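Local atomic coordinates of neuraminidase (Influenza A virus, PDB entry 4GDJ), a protein that is a neuraminidase-like surface glycoprotein of a bat influenza virus, predicted to remove terminal sialic acids although its putative active site has diverged. Residues I153-S158 and I205-K210; V292-P297 and G304-S309; K55-Y60 and S86-S91. All coordinates share one frame; numbering follows the deposited sequence.

Contact 1 (I153-S158 and I205-K210); sequences ICVEGS and INNLIK
In I209 the branch CG1 stands beside the backbone N (chi1 -58°) and chi2 is extended at 178°, so that CD1 reaches out of its strand to the branch methyl CG2 of I153, 3.7 Å away. I153 presents that methyl because CG2 is the arm anti to its backbone N, while its CG1 lies 4.0 Å from CG2 of I209. The two isoleucines thus run past one another in opposite directions, flank against flank, and both are buried. Further out, V155 divides its methyls between two partners: CG2 lies 4.3 Å from the same CD1 of I209, and CG1 comes 3.4 Å from OD1 of N207. These residues sit on neighbouring blades of the beta propeller typical of influenza neuraminidases. Strand 153-155 opens one four-stranded blade and strand 208-214 is the second strand of the next, with I153 also touching C202 and T204 of strand 200-205. Each segment contains a tight hairpin turn, the one from V155 to S158 being type I'. E156 and G157 take positive phi there, as do N206 and N207, and glycine and asparagine accept such angles readily. Branched aliphatic residues suit the seam itself, since they fill it without asking for polar partners. E156 OE2 and N207 ND2 remain 4.0 Å apart at the solvent-facing end of the contact. With no hydrogen bond between them, these two segments meet by van der Waals contact, apolar and buried at the isoleucines, and less well ordered where N207 meets V155.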
ATOM      1  N   ILE A 153       2.139  -8.699   4.445  1.00 22.86           N
ATOM      2  CA  ILE A 153       3.576  -9.079   4.424  1.00 22.62           C
ATOM      3  C   ILE A 153       3.764 -10.323   5.273  1.00 22.56           C
ATOM      4  O   ILE A 153       3.425 -10.329   6.452  1.00 21.09           O
ATOM      5  CB  ILE A 153       4.470  -7.970   5.002  1.00 25.31           C
ATOM      6  CG1 ILE A 153       4.392  -6.712   4.172  1.00 27.26           C
ATOM      7  CG2 ILE A 153       5.934  -8.438   5.083  1.00 26.05           C
ATOM      8  CD1 ILE A 153       4.779  -6.903   2.720  1.00 26.25           C
ATOM      9  N   CYS A 154       4.253 -11.383   4.662  1.00 20.96           N
ATOM     10  CA  CYS A 154       4.468 -12.654   5.320  1.00 29.57           C
ATOM     11  C   CYS A 154       5.943 -12.854   5.515  1.00 36.41           C
ATOM     12  O   CYS A 154       6.683 -12.699   4.575  1.00 29.64           O
ATOM     13  CB  CYS A 154       3.951 -13.783   4.451  1.00 29.54           C
ATOM     14  SG  CYS A 154       2.142 -13.780   4.378  1.00 31.71           S
ATOM     15  N   VAL A 155       6.346 -13.203   6.732  1.00 32.61           N
ATOM     16  CA  VAL A 155       7.730 -13.473   7.085  1.00 32.00           C
ATOM     17  C   VAL A 155       7.765 -14.761   7.910  1.00 40.20           C
ATOM     18  O   VAL A 155       7.212 -14.800   8.999  1.00 32.01           O
ATOM     19  CB  VAL A 155       8.271 -12.357   7.961  1.00 42.37           C
ATOM     20  CG1 VAL A 155       9.607 -12.760   8.566  1.00 54.41           C
ATOM     21  CG2 VAL A 155       8.392 -11.070   7.160  1.00 44.87           C
ATOM     22  N   GLU A 156       8.365 -15.817   7.372  1.00 32.38           N
ATOM     23  CA  GLU A 156       8.500 -17.080   8.089  1.00 35.90           C
ATOM     24  C   GLU A 156       7.157 -17.591   8.607  1.00 35.17           C
ATOM     25  O   GLU A 156       7.011 -17.924   9.779  1.00 35.30           O
ATOM     26  CB  GLU A 156       9.476 -16.914   9.243  1.00 43.78           C
ATOM     27  CG  GLU A 156      10.910 -16.639   8.765  1.00 61.26           C
ATOM     28  CD  GLU A 156      11.895 -16.368   9.902  1.00 81.93           C
ATOM     29  OE1 GLU A 156      11.461 -16.170  11.062  1.00 87.41           O
ATOM     30  OE2 GLU A 156      13.116 -16.349   9.629  1.00 88.17           O
ATOM     31  N   GLY A 157       6.176 -17.625   7.717  1.00 40.25           N
ATOM     32  CA  GLY A 157       4.887 -18.188   8.042  1.00 38.68           C
ATOM     33  C   GLY A 157       3.968 -17.301   8.850  1.00 35.25           C
ATOM     34  O   GLY A 157       2.824 -17.677   9.041  1.00 39.26           O
ATOM     35  N   SER A 158       4.434 -16.146   9.325  1.00 26.33           N
ATOM     36  CA  SER A 158       3.521 -15.155   9.903  1.00 27.28           C
ATOM     37  C   SER A 158       3.218 -14.050   8.942  1.00 31.43           C
ATOM     38  O   SER A 158       4.106 -13.538   8.273  1.00 33.10           O
ATOM     39  CB  SER A 158       4.105 -14.523  11.155  1.00 33.28           C
ATOM     40  OG  SER A 158       4.217 -15.485  12.159  1.00 39.17           O
ATOM     41  N   ILE A 205      12.429  -5.977   4.120  1.00 30.07           N
ATOM     42  CA  ILE A 205      13.843  -6.233   3.853  1.00 35.99           C
ATOM     43  C   ILE A 205      14.531  -6.521   5.186  1.00 32.73           C
ATOM     44  O   ILE A 205      14.388  -5.763   6.140  1.00 35.64           O
ATOM     45  CB  ILE A 205      14.502  -5.038   3.200  1.00 39.22           C
ATOM     46  CG1 ILE A 205      13.976  -4.874   1.782  1.00 38.39           C
ATOM     47  CG2 ILE A 205      16.019  -5.221   3.184  1.00 52.27           C
ATOM     48  CD1 ILE A 205      14.514  -3.642   1.079  1.00 49.54           C
ATOM     49  N   ASN A 206      15.217  -7.656   5.270  1.00 40.33           N
ATOM     50  CA  ASN A 206      15.982  -8.009   6.468  1.00 45.72           C
ATOM     51  C   ASN A 206      15.125  -8.156   7.725  1.00 43.30           C
ATOM     52  O   ASN A 206      15.463  -7.647   8.787  1.00 52.11           O
ATOM     53  CB  ASN A 206      17.087  -6.988   6.699  1.00 52.47           C
ATOM     54  CG  ASN A 206      18.221  -7.114   5.680  1.00 66.62           C
ATOM     55  OD1 ASN A 206      18.491  -8.204   5.156  1.00 64.08           O
ATOM     56  ND2 ASN A 206      18.884  -5.998   5.396  1.00 67.41           N
ATOM     57  N   ASN A 207      14.026  -8.876   7.583  1.00 38.84           N
ATOM     58  CA  ASN A 207      13.004  -9.007   8.630  1.00 62.73           C
ATOM     59  C   ASN A 207      12.596  -7.704   9.365  1.00 50.26           C
ATOM     60  O   ASN A 207      12.038  -7.747  10.462  1.00 57.81           O
ATOM     61  CB  ASN A 207      13.371 -10.124   9.625  1.00 71.71           C
ATOM     62  CG  ASN A 207      13.373 -11.509   8.979  1.00 75.89           C
ATOM     63  OD1 ASN A 207      12.783 -11.724   7.913  1.00 68.96           O
ATOM     64  ND2 ASN A 207      14.039 -12.455   9.626  1.00 82.23           N
ATOM     65  N   LEU A 208      12.833  -6.557   8.743  1.00 34.27           N
ATOM     66  CA  LEU A 208      12.091  -5.349   9.102  1.00 33.68           C
ATOM     67  C   LEU A 208      10.921  -5.212   8.141  1.00 31.79           C
ATOM     68  O   LEU A 208      11.028  -5.538   6.947  1.00 29.93           O
ATOM     69  CB  LEU A 208      12.971  -4.119   8.972  1.00 30.56           C
ATOM     70  CG  LEU A 208      13.061  -3.179  10.165  1.00 50.08           C
ATOM     71  CD1 LEU A 208      13.299  -3.939  11.474  1.00 50.41           C
ATOM     72  CD2 LEU A 208      14.177  -2.195   9.916  1.00 49.15           C
ATOM     73  N   ILE A 209       9.807  -4.698   8.634  1.00 27.31           N
ATOM     74  CA  ILE A 209       8.728  -4.364   7.740  1.00 21.98           C
ATOM     75  C   ILE A 209       8.540  -2.861   7.681  1.00 21.70           C
ATOM     76  O   ILE A 209       8.517  -2.166   8.699  1.00 23.05           O
ATOM     77  CB  ILE A 209       7.434  -5.093   8.140  1.00 22.28           C
ATOM     78  CG1 ILE A 209       7.703  -6.597   8.141  1.00 25.01           C
ATOM     79  CG2 ILE A 209       6.344  -4.777   7.137  1.00 22.06           C
ATOM     80  CD1 ILE A 209       6.543  -7.435   8.567  1.00 39.40           C
ATOM     81  N   LYS A 210       8.436  -2.335   6.476  1.00 22.65           N
ATOM     82  CA  LYS A 210       8.336  -0.895   6.344  1.00 23.21           C
ATOM     83  C   LYS A 210       7.092  -0.534   5.557  1.00 16.83           C
ATOM     84  O   LYS A 210       6.845  -1.135   4.531  1.00 21.97           O
ATOM     85  CB  LYS A 210       9.584  -0.380   5.664  1.00 26.45           C
ATOM     86  CG  LYS A 210      10.800  -0.549   6.573  1.00 26.87           C
ATOM     87  CD  LYS A 210      12.025   0.001   5.946  1.00 36.65           C
ATOM     88  CE  LYS A 210      13.177   0.003   6.921  1.00 36.71           C
ATOM     89  NZ  LYS A 210      14.464   0.139   6.170  1.00 44.76           N
TER

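Contact 2 (V292-P297 and G304-S309); sequences VLEQIP and GTVSLS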
ATOM      1  N   VAL A 292       6.845  10.944 -10.871  1.00 23.13           N
ATOM      2  CA  VAL A 292       8.247  11.239 -10.688  1.00 21.88           C
ATOM      3  C   VAL A 292       8.794  10.420  -9.553  1.00 28.80           C
ATOM      4  O   VAL A 292       8.178  10.326  -8.494  1.00 25.58           O
ATOM      5  CB  VAL A 292       8.431  12.751 -10.401  1.00 25.35           C
ATOM      6  CG1 VAL A 292       9.856  13.062  -9.962  1.00 32.65           C
ATOM      7  CG2 VAL A 292       8.060  13.561 -11.635  1.00 29.27           C
ATOM      8  N   LEU A 293       9.939   9.791  -9.800  1.00 17.84           N
ATOM      9  CA  LEU A 293      10.711   9.071  -8.792  1.00 20.82           C
ATOM     10  C   LEU A 293      12.005   9.817  -8.510  1.00 29.95           C
ATOM     11  O   LEU A 293      12.743  10.171  -9.445  1.00 27.95           O
ATOM     12  CB  LEU A 293      11.085   7.693  -9.298  1.00 25.44           C
ATOM     13  CG  LEU A 293       9.953   6.817  -9.802  1.00 30.25           C
ATOM     14  CD1 LEU A 293      10.513   5.530 -10.347  1.00 25.82           C
ATOM     15  CD2 LEU A 293       9.010   6.512  -8.668  1.00 33.70           C
ATOM     16  N   GLU A 294      12.293  10.041  -7.234  1.00 21.51           N
ATOM     17  CA  GLU A 294      13.501  10.745  -6.822  1.00 21.68           C
ATOM     18  C   GLU A 294      14.267   9.945  -5.811  1.00 30.03           C
ATOM     19  O   GLU A 294      13.690   9.489  -4.815  1.00 24.09           O
ATOM     20  CB  GLU A 294      13.161  12.123  -6.231  1.00 21.57           C
ATOM     21  CG  GLU A 294      12.582  13.082  -7.236  1.00 33.99           C
ATOM     22  CD  GLU A 294      12.284  14.440  -6.652  1.00 53.93           C
ATOM     23  OE1 GLU A 294      11.665  14.523  -5.568  1.00 59.79           O
ATOM     24  OE2 GLU A 294      12.679  15.432  -7.286  1.00 67.11           O
ATOM     25  N   GLN A 295      15.565   9.773  -6.073  1.00 23.23           N
ATOM     26  CA  GLN A 295      16.467   9.067  -5.174  1.00 15.08           C
ATOM     27  C   GLN A 295      17.151  10.044  -4.204  1.00 25.11           C
ATOM     28  O   GLN A 295      17.602  11.135  -4.612  1.00 24.75           O
ATOM     29  CB  GLN A 295      17.506   8.313  -5.990  1.00 24.99           C
ATOM     30  CG  GLN A 295      18.404   7.413  -5.170  1.00 25.85           C
ATOM     31  CD  GLN A 295      19.515   6.760  -6.024  1.00 37.48           C
ATOM     32  OE1 GLN A 295      19.598   5.540  -6.132  1.00 36.93           O
ATOM     33  NE2 GLN A 295      20.346   7.589  -6.646  1.00 35.46           N
ATOM     34  N   ILE A 296      17.181   9.670  -2.920  1.00 25.28           N
ATOM     35  CA  ILE A 296      17.755  10.479  -1.860  1.00 31.66           C
ATOM     36  C   ILE A 296      18.793   9.632  -1.119  1.00 29.61           C
ATOM     37  O   ILE A 296      18.437   8.834  -0.264  1.00 26.48           O
ATOM     38  CB  ILE A 296      16.678  10.952  -0.872  1.00 27.65           C
ATOM     39  CG1 ILE A 296      15.675  11.876  -1.556  1.00 22.97           C
ATOM     40  CG2 ILE A 296      17.309  11.699   0.273  1.00 24.95           C
ATOM     41  CD1 ILE A 296      14.387  12.019  -0.767  1.00 27.19           C
ATOM     42  N   PRO A 297      20.086   9.777  -1.464  1.00 28.30           N
ATOM     43  CA  PRO A 297      21.084   8.865  -0.879  1.00 23.51           C
ATOM     44  C   PRO A 297      21.136   8.858   0.651  1.00 21.40           C
ATOM     45  O   PRO A 297      21.376   7.800   1.239  1.00 28.92           O
ATOM     46  CB  PRO A 297      22.418   9.354  -1.479  1.00 31.97           C
ATOM     47  CG  PRO A 297      22.029   9.947  -2.802  1.00 31.21           C
ATOM     48  CD  PRO A 297      20.683  10.647  -2.495  1.00 31.24           C
ATOM     49  N   GLY A 304      16.979  15.683   2.240  1.00 28.13           N
ATOM     50  CA  GLY A 304      16.276  15.317   1.028  1.00 33.50           C
ATOM     51  C   GLY A 304      16.961  15.636  -0.283  1.00 27.62           C
ATOM     52  O   GLY A 304      16.307  15.774  -1.321  1.00 28.29           O
ATOM     53  N   THR A 305      18.276  15.758  -0.254  1.00 32.65           N
ATOM     54  CA  THR A 305      19.029  16.073  -1.469  1.00 26.50           C
ATOM     55  C   THR A 305      18.888  14.946  -2.475  1.00 20.49           C
ATOM     56  O   THR A 305      19.140  13.797  -2.167  1.00 30.42           O
ATOM     57  CB  THR A 305      20.529  16.289  -1.124  1.00 26.43           C
ATOM     58  OG1 THR A 305      20.626  17.436  -0.266  1.00 33.01           O
ATOM     59  CG2 THR A 305      21.373  16.500  -2.390  1.00 30.26           C
ATOM     60  N   VAL A 306      18.500  15.300  -3.689  1.00 24.69           N
ATOM     61  CA  VAL A 306      18.200  14.335  -4.719  1.00 23.38           C
ATOM     62  C   VAL A 306      19.408  14.099  -5.619  1.00 28.05           C
ATOM     63  O   VAL A 306      20.025  15.032  -6.084  1.00 35.92           O
ATOM     64  CB  VAL A 306      16.939  14.814  -5.498  1.00 29.75           C
ATOM     65  CG1 VAL A 306      16.684  14.018  -6.755  1.00 26.96           C
ATOM     66  CG2 VAL A 306      15.713  14.734  -4.567  1.00 31.95           C
ATOM     67  N   SER A 307      19.721  12.837  -5.867  1.00 33.82           N
ATOM     68  CA  SER A 307      20.851  12.471  -6.704  1.00 33.67           C
ATOM     69  C   SER A 307      20.441  12.032  -8.097  1.00 36.85           C
ATOM     70  O   SER A 307      21.229  12.045  -9.026  1.00 38.46           O
ATOM     71  CB  SER A 307      21.581  11.312  -6.048  1.00 31.96           C
ATOM     72  OG  SER A 307      20.705  10.207  -5.880  1.00 29.85           O
ATOM     73  N   LEU A 308      19.201  11.619  -8.251  1.00 31.56           N
ATOM     74  CA  LEU A 308      18.758  11.005  -9.488  1.00 27.65           C
ATOM     75  C   LEU A 308      17.225  11.117  -9.495  1.00 33.71           C
ATOM     76  O   LEU A 308      16.594  10.941  -8.446  1.00 27.90           O
ATOM     77  CB  LEU A 308      19.258   9.561  -9.530  1.00 24.65           C
ATOM     78  CG  LEU A 308      18.548   8.565 -10.453  1.00 38.52           C
ATOM     79  CD1 LEU A 308      18.717   8.870 -11.939  1.00 42.41           C
ATOM     80  CD2 LEU A 308      19.060   7.192 -10.141  1.00 40.03           C
ATOM     81  N   SER A 309      16.644  11.530 -10.620  1.00 25.55           N
ATOM     82  CA  SER A 309      15.205  11.555 -10.738  1.00 25.46           C
ATOM     83  C   SER A 309      14.718  10.992 -12.046  1.00 30.74           C
ATOM     84  O   SER A 309      15.413  11.086 -13.048  1.00 25.19           O
ATOM     85  CB  SER A 309      14.675  12.963 -10.513  1.00 24.08           C
ATOM     86  OG  SER A 309      15.124  13.847 -11.468  1.00 37.00           O
TER
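E294 and V306 touch on one face of a beta hairpin, formed by strands 289-296 and 308-313 in an antiparallel sheet of the propeller fold. From E294 the CB atom rests 4.0 Å from CG2 of V306. The next atom, CG, lies beside the backbone N and faces CB of S309, 3.9 Å off, a pairing expected for E294 and S309 as a non-hydrogen-bonded antiparallel pair. CD then returns to CG2 of V306 at 4.0 Å, and both carboxylate oxygens stay a little farther from that methyl. The whole side chain, carboxylate included, therefore crosses the valine at about a right angle. A glutamate suits this partly exposed strand position because its methylene groups can pack although its tip is polar. Around Q295 the backbone holds the hairpin together: its N donates to O of L308 (2.8 Å, 176° at the hydrogen), and its O receives N of S307 (3.0 Å, 161°). Two successive residues, S307 and L308, thus face Q295, and the helical psi of S307 (-21°) is consistent with a classic beta bulge. Nearer the connecting loop, buried I296 sets CG2 3.8 Å from CA of G304. Glycine is called for at that position because, at its positive phi, a side chain would collide with the preceding carbonyl. P297 follows where the strand ends, and its ring packs against the serine, CG of P297 being 3.5 Å from CB of S307.

Contact 3 (K55-Y60 and S86-S91); sequences KFFIAY and SANTLS
An amide-on-ring stack joins F57, in the second strand of a propeller blade, to N88, in the loop between that blade's third and fourth strands. The asparagine amide lies over one face of the phenyl ring with the planes 25° apart, and its ND2 sits 3.9 Å above the ring, over the centre. CG of N88 is 3.4 Å from CE1 of F57, while CB of N88 reaches CZ of F57 at 3.6 Å. The phenyl group is held between the backbone N and the carbonyl carbon (chi1 63°), and the asparagine descends on it from the opposite direction. Within the four-stranded antiparallel sheet, strand 53-62 runs beside strand 78-83, and the chain leaving the latter folds back over its neighbour, which places 86-91 above K55 and F57. These two, alternate residues of one strand, both direct their CB toward the loop. K55 bends at chi3 to bring NZ to the carbonyl O of S86, 2.7 Å away and almost in line with the C=O bond. Lysine is long and flexible enough to span from strand to loop and satisfy a main-chain acceptor there. Its link to N88 OD1 is weak, at 3.5 Å from NZ; that oxygen's stronger partner is the hydroxyl of T82, which probably helps set the rotation of the amide over the buried ring.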
ATOM      1  N   LYS A  55      -3.345  -9.606  -9.840  1.00 22.32           N
ATOM      2  CA  LYS A  55      -4.051  -8.391  -9.503  1.00 23.09           C
ATOM      3  C   LYS A  55      -5.217  -8.790  -8.638  1.00 24.62           C
ATOM      4  O   LYS A  55      -6.046  -9.626  -9.046  1.00 28.81           O
ATOM      5  CB  LYS A  55      -4.591  -7.668 -10.737  1.00 29.31           C
ATOM      6  CG  LYS A  55      -3.557  -6.880 -11.477  1.00 47.30           C
ATOM      7  CD  LYS A  55      -4.099  -6.328 -12.805  1.00 56.69           C
ATOM      8  CE  LYS A  55      -4.498  -7.435 -13.774  1.00 51.92           C
ATOM      9  NZ  LYS A  55      -5.224  -6.893 -14.950  1.00 62.84           N
ATOM     10  N   PHE A  56      -5.252  -8.203  -7.442  1.00 24.59           N
ATOM     11  CA  PHE A  56      -6.395  -8.305  -6.538  1.00 20.82           C
ATOM     12  C   PHE A  56      -7.129  -6.976  -6.611  1.00 28.22           C
ATOM     13  O   PHE A  56      -6.496  -5.919  -6.591  1.00 21.86           O
ATOM     14  CB  PHE A  56      -5.936  -8.578  -5.109  1.00 18.93           C
ATOM     15  CG  PHE A  56      -5.390  -9.961  -4.892  1.00 22.92           C
ATOM     16  CD1 PHE A  56      -4.067 -10.243  -5.155  1.00 26.90           C
ATOM     17  CD2 PHE A  56      -6.206 -10.985  -4.411  1.00 19.54           C
ATOM     18  CE1 PHE A  56      -3.552 -11.531  -4.977  1.00 23.97           C
ATOM     19  CE2 PHE A  56      -5.703 -12.266  -4.226  1.00 23.16           C
ATOM     20  CZ  PHE A  56      -4.361 -12.531  -4.491  1.00 28.46           C
ATOM     21  N   PHE A  57      -8.461  -7.007  -6.707  1.00 21.70           N
ATOM     22  CA  PHE A  57      -9.206  -5.779  -6.867  1.00 20.70           C
ATOM     23  C   PHE A  57     -10.649  -5.925  -6.407  1.00 20.78           C
ATOM     24  O   PHE A  57     -11.174  -7.023  -6.319  1.00 24.82           O
ATOM     25  CB  PHE A  57      -9.177  -5.285  -8.318  1.00 22.70           C
ATOM     26  CG  PHE A  57      -9.827  -6.217  -9.286  1.00 29.65           C
ATOM     27  CD1 PHE A  57      -9.129  -7.302  -9.791  1.00 28.02           C
ATOM     28  CD2 PHE A  57     -11.140  -6.036  -9.666  1.00 26.99           C
ATOM     29  CE1 PHE A  57      -9.712  -8.173 -10.666  1.00 24.64           C
ATOM     30  CE2 PHE A  57     -11.751  -6.928 -10.550  1.00 27.02           C
ATOM     31  CZ  PHE A  57     -11.028  -7.987 -11.053  1.00 25.91           C
ATOM     32  N   ILE A  58     -11.244  -4.793  -6.086  1.00 23.27           N
ATOM     33  CA  ILE A  58     -12.651  -4.705  -5.797  1.00 24.44           C
ATOM     34  C   ILE A  58     -13.430  -4.447  -7.073  1.00 28.39           C
ATOM     35  O   ILE A  58     -13.269  -3.400  -7.727  1.00 29.60           O
ATOM     36  CB  ILE A  58     -12.960  -3.585  -4.798  1.00 19.68           C
ATOM     37  CG1 ILE A  58     -12.143  -3.760  -3.515  1.00 22.58           C
ATOM     38  CG2 ILE A  58     -14.463  -3.583  -4.500  1.00 21.51           C
ATOM     39  CD1 ILE A  58     -12.424  -5.026  -2.774  1.00 26.45           C
ATOM     40  N   ALA A  59     -14.278  -5.405  -7.430  1.00 25.48           N
ATOM     41  CA  ALA A  59     -15.134  -5.264  -8.602  1.00 26.99           C
ATOM     42  C   ALA A  59     -16.481  -4.712  -8.158  1.00 36.58           C
ATOM     43  O   ALA A  59     -17.091  -5.236  -7.239  1.00 36.83           O
ATOM     44  CB  ALA A  59     -15.347  -6.628  -9.276  1.00 33.29           C
ATOM     45  N   TYR A  60     -16.948  -3.674  -8.829  1.00 38.26           N
ATOM     46  CA  TYR A  60     -18.170  -3.003  -8.415  1.00 47.68           C
ATOM     47  C   TYR A  60     -19.216  -2.940  -9.534  1.00 49.46           C
ATOM     48  O   TYR A  60     -20.233  -2.294  -9.368  1.00 45.34           O
ATOM     49  CB  TYR A  60     -17.851  -1.588  -7.925  1.00 47.49           C
ATOM     50  CG  TYR A  60     -17.254  -0.661  -8.974  1.00 52.27           C
ATOM     51  CD1 TYR A  60     -15.890  -0.615  -9.178  1.00 51.02           C
ATOM     52  CD2 TYR A  60     -18.059   0.189  -9.735  1.00 46.03           C
ATOM     53  CE1 TYR A  60     -15.332   0.224 -10.111  1.00 56.01           C
ATOM     54  CE2 TYR A  60     -17.499   1.050 -10.675  1.00 55.28           C
ATOM     55  CZ  TYR A  60     -16.135   1.057 -10.859  1.00 54.57           C
ATOM     56  OH  TYR A  60     -15.538   1.888 -11.783  1.00 55.57           O
ATOM     57  N   SER A  86      -3.486 -10.606 -17.678  1.00 51.17           N
ATOM     58  CA  SER A  86      -4.829 -10.579 -18.279  1.00 50.41           C
ATOM     59  C   SER A  86      -5.632  -9.320 -17.954  1.00 50.20           C
ATOM     60  O   SER A  86      -5.375  -8.646 -16.958  1.00 48.46           O
ATOM     61  CB  SER A  86      -5.647 -11.782 -17.799  1.00 50.62           C
ATOM     62  OG  SER A  86      -4.944 -12.989 -17.989  1.00 53.21           O
ATOM     63  N   ALA A  87      -6.632  -9.027 -18.780  1.00 48.07           N
ATOM     64  CA  ALA A  87      -7.609  -8.000 -18.442  1.00 48.81           C
ATOM     65  C   ALA A  87      -8.499  -8.571 -17.339  1.00 48.11           C
ATOM     66  O   ALA A  87      -8.520  -9.780 -17.146  1.00 44.19           O
ATOM     67  CB  ALA A  87      -8.432  -7.635 -19.654  1.00 50.05           C
ATOM     68  N   ASN A  88      -9.193  -7.717 -16.588  1.00 38.44           N
ATOM     69  CA  ASN A  88     -10.146  -8.212 -15.615  1.00 44.80           C
ATOM     70  C   ASN A  88     -11.448  -8.453 -16.345  1.00 50.76           C
ATOM     71  O   ASN A  88     -12.069  -7.492 -16.802  1.00 44.07           O
ATOM     72  CB  ASN A  88     -10.384  -7.202 -14.496  1.00 39.48           C
ATOM     73  CG  ASN A  88      -9.125  -6.833 -13.784  1.00 46.77           C
ATOM     74  OD1 ASN A  88      -8.272  -7.696 -13.517  1.00 43.86           O
ATOM     75  ND2 ASN A  88      -8.974  -5.536 -13.479  1.00 44.26           N
ATOM     76  N   THR A  89     -11.840  -9.726 -16.468  1.00 45.75           N
ATOM     77  CA  THR A  89     -13.079 -10.100 -17.145  1.00 38.82           C
ATOM     78  C   THR A  89     -13.678 -11.334 -16.487  1.00 46.28           C
ATOM     79  O   THR A  89     -12.993 -12.065 -15.775  1.00 48.30           O
ATOM     80  CB  THR A  89     -12.860 -10.401 -18.659  1.00 53.65           C
ATOM     81  OG1 THR A  89     -12.020 -11.550 -18.822  1.00 68.84           O
ATOM     82  CG2 THR A  89     -12.228  -9.228 -19.355  1.00 53.61           C
ATOM     83  N   LEU A  90     -14.962 -11.573 -16.722  1.00 47.02           N
ATOM     84  CA  LEU A  90     -15.628 -12.703 -16.093  1.00 50.83           C
ATOM     85  C   LEU A  90     -14.919 -14.002 -16.457  1.00 52.34           C
ATOM     86  O   LEU A  90     -14.933 -14.976 -15.692  1.00 56.94           O
ATOM     87  CB  LEU A  90     -17.095 -12.774 -16.523  1.00 63.19           C
ATOM     88  CG  LEU A  90     -17.959 -11.550 -16.212  1.00 72.87           C
ATOM     89  CD1 LEU A  90     -19.366 -11.735 -16.776  1.00 74.46           C
ATOM     90  CD2 LEU A  90     -18.006 -11.294 -14.714  1.00 71.76           C
ATOM     91  N   SER A  91     -14.290 -14.002 -17.623  1.00 45.78           N
ATOM     92  CA  SER A  91     -13.613 -15.184 -18.135  1.00 51.59           C
ATOM     93  C   SER A  91     -12.219 -15.342 -17.544  1.00 53.77           C
ATOM     94  O   SER A  91     -11.701 -16.456 -17.466  1.00 63.45           O
ATOM     95  CB  SER A  91     -13.497 -15.098 -19.661  1.00 58.99           C
ATOM     96  OG  SER A  91     -14.340 -14.077 -20.186  1.00 63.58           O
TER

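The three contacts are well separated, with centres 26 to 34 Å apart, and follow one another along the chain in the order 3, 1, 2. Contact 1 alone joins two different blades, and it is partly buried and apolar at its inner end. Contacts 2 and 3 lie at the surface, and each works within a single blade. Contact 2 pairs neighbouring strands through main-chain hydrogen bonds, with side chains adding to the grip on the faces. Contact 3 instead fastens an irregular loop to the strand beneath it, using a lysine, an asparagine amide and an aromatic ring. None of the three lies at the calcium site, though contact 1 includes C154, disulfide-bonded to C159.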